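Local coordinates for putative transcriptional regulator TRANSCRIPTION REGULATOR protein (Rhizobium meliloti, PDB 5NLA) that binds c-di-GMP by a PilZ-like mechanism as an AraC-like transcriptional activator and regulates extracellular polysaccharide production, at residues A[268-273]-A[292-297]. Numbering follows the deposited sequence.
Sequences LTPETI and GGVLNY
With chi1 at 78°, V294 holds CG1 between its backbone N and carbonyl carbon and CG2 anti to the N, and the two methyls meet different residues of 268-273. CG1 lies 3.6 Å from CG of P270, whose CB is also near, whereas CG2 lies 3.9 Å from CD1 of I273. The I273 chain, with CG1 anti to its carbonyl carbon (chi1 -66°) and extended beyond, carries CD1 to that methyl; the two side chains run past each other in opposite directions. L295 comes in from the exposed margin: its CD2 sits 3.9 Å from CG of P270 and about as far from CD, the side chains crossing at roughly a right angle. The pyrrolidine ring thus takes a valine methyl on CB and CG and a leucine methyl on CG and CD.

Helices 270-275 and 281-288 are probably the two helices of the first helix-turn-helix, as in AraC-family proteins, and the contact joins the start of the former to that of helix 294-306. T269 caps helix 270-275 through a weak bond from T272 N to OG1. Helix 281-288 lies against the same cluster, L284 touching P270 and I273, and F288 touching V294. With no hydrogen bond between the segments, their direct contact rests on non-directional apolar burial; P270, I273 and V294 are buried, L295 exposed.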
loop_
_atom_site.group_PDB
_atom_site.type_symbol
_atom_site.label_atom_id
_atom_site.label_comp_id
_atom_site.label_asym_id
_atom_site.label_seq_id
_atom_site.Cartn_x
_atom_site.Cartn_y
_atom_site.Cartn_z
ATOM N N LEU A 268 11.410 -11.681 22.462
ATOM C CA LEU A 268 11.067 -10.571 21.589
ATOM C C LEU A 268 10.608 -9.396 22.450
ATOM O O LEU A 268 9.420 -9.248 22.747
ATOM C CB LEU A 268 9.984 -10.982 20.586
ATOM C CG LEU A 268 9.602 -9.939 19.537
ATOM C CD1 LEU A 268 10.729 -9.783 18.524
ATOM C CD2 LEU A 268 8.294 -10.330 18.863
ATOM N N THR A 269 11.583 -8.607 22.889
ATOM C CA THR A 269 11.351 -7.330 23.562
ATOM C C THR A 269 11.467 -6.163 22.570
ATOM O O THR A 269 11.874 -6.359 21.426
ATOM C CB THR A 269 12.379 -7.131 24.687
ATOM O OG1 THR A 269 13.700 -7.155 24.134
ATOM C CG2 THR A 269 12.247 -8.233 25.727
ATOM N N PRO A 270 11.098 -4.940 22.996
ATOM C CA PRO A 270 11.388 -3.767 22.165
ATOM C C PRO A 270 12.882 -3.483 21.983
ATOM O O PRO A 270 13.271 -2.939 20.953
ATOM C CB PRO A 270 10.724 -2.618 22.930
ATOM C CG PRO A 270 9.677 -3.259 23.761
ATOM C CD PRO A 270 10.225 -4.599 24.135
ATOM N N GLU A 271 13.702 -3.854 22.964
ATOM C CA GLU A 271 15.145 -3.587 22.930
ATOM C C GLU A 271 15.841 -4.363 21.813
ATOM O O GLU A 271 16.679 -3.817 21.084
ATOM C CB GLU A 271 15.807 -3.934 24.276
ATOM C CG GLU A 271 15.333 -3.106 25.470
ATOM C CD GLU A 271 14.257 -3.793 26.305
ATOM O OE1 GLU A 271 13.065 -3.735 25.914
ATOM O OE2 GLU A 271 14.604 -4.383 27.358
ATOM N N THR A 272 15.503 -5.642 21.701
ATOM C CA THR A 272 16.049 -6.472 20.636
ATOM C C THR A 272 15.667 -5.964 19.255
ATOM O O THR A 272 16.511 -5.950 18.366
ATOM C CB THR A 272 15.671 -7.962 20.762
ATOM O OG1 THR A 272 16.219 -8.677 19.653
ATOM C CG2 THR A 272 14.180 -8.186 20.765
ATOM N N ILE A 273 14.412 -5.528 19.091
ATOM C CA ILE A 273 13.923 -5.000 17.808
ATOM C C ILE A 273 14.745 -3.773 17.440
ATOM O O ILE A 273 15.254 -3.682 16.327
ATOM C CB ILE A 273 12.422 -4.613 17.849
ATOM C CG1 ILE A 273 11.543 -5.846 18.049
ATOM C CG2 ILE A 273 11.996 -3.896 16.558
ATOM C CD1 ILE A 273 10.121 -5.524 18.465
ATOM N N GLY A 292 -1.159 1.671 18.873
ATOM C CA GLY A 292 -1.154 1.384 20.306
ATOM C C GLY A 292 0.179 1.086 20.977
ATOM O O GLY A 292 0.223 0.998 22.206
ATOM N N GLY A 293 1.255 0.928 20.194
ATOM C CA GLY A 293 2.602 0.647 20.720
ATOM C C GLY A 293 3.114 -0.727 20.323
ATOM O O GLY A 293 2.340 -1.586 19.900
ATOM N N VAL A 294 4.421 -0.938 20.465
ATOM C CA VAL A 294 5.063 -2.172 19.992
ATOM C C VAL A 294 4.677 -3.388 20.832
ATOM O O VAL A 294 4.566 -4.491 20.300
ATOM C CB VAL A 294 6.611 -2.036 19.902
ATOM C CG1 VAL A 294 7.280 -2.142 21.269
ATOM C CG2 VAL A 294 7.188 -3.076 18.949
ATOM N N LEU A 295 4.482 -3.184 22.133
ATOM C CA LEU A 295 4.055 -4.258 23.022
ATOM C C LEU A 295 2.608 -4.606 22.718
ATOM O O LEU A 295 2.279 -5.774 22.557
ATOM C CB LEU A 295 4.227 -3.878 24.498
ATOM C CG LEU A 295 5.661 -3.738 25.031
ATOM C CD1 LEU A 295 5.639 -3.276 26.480
ATOM C CD2 LEU A 295 6.441 -5.040 24.903
ATOM N N ASN A 296 1.754 -3.595 22.613
ATOM C CA ASN A 296 0.353 -3.811 22.261
ATOM C C ASN A 296 0.224 -4.608 20.959
ATOM O O ASN A 296 -0.607 -5.508 20.845
ATOM C CB ASN A 296 -0.360 -2.465 22.129
ATOM C CG ASN A 296 -1.863 -2.608 21.983
ATOM O OD1 ASN A 296 -2.441 -2.247 20.943
ATOM N ND2 ASN A 296 -2.512 -3.137 23.028
ATOM N N TYR A 297 1.070 -4.274 19.992
ATOM C CA TYR A 297 1.087 -4.926 18.688
ATOM C C TYR A 297 1.532 -6.388 18.749
ATOM O O TYR A 297 0.932 -7.243 18.097
ATOM C CB TYR A 297 2.010 -4.151 17.748
ATOM C CG TYR A 297 2.060 -4.694 16.340
ATOM C CD1 TYR A 297 1.069 -4.367 15.406
ATOM C CD2 TYR A 297 3.105 -5.524 15.929
ATOM C CE1 TYR A 297 1.120 -4.858 14.106
ATOM C CE2 TYR A 297 3.163 -6.021 14.634
ATOM C CZ TYR A 297 2.169 -5.687 13.728
ATOM O OH TYR A 297 2.233 -6.188 12.454
#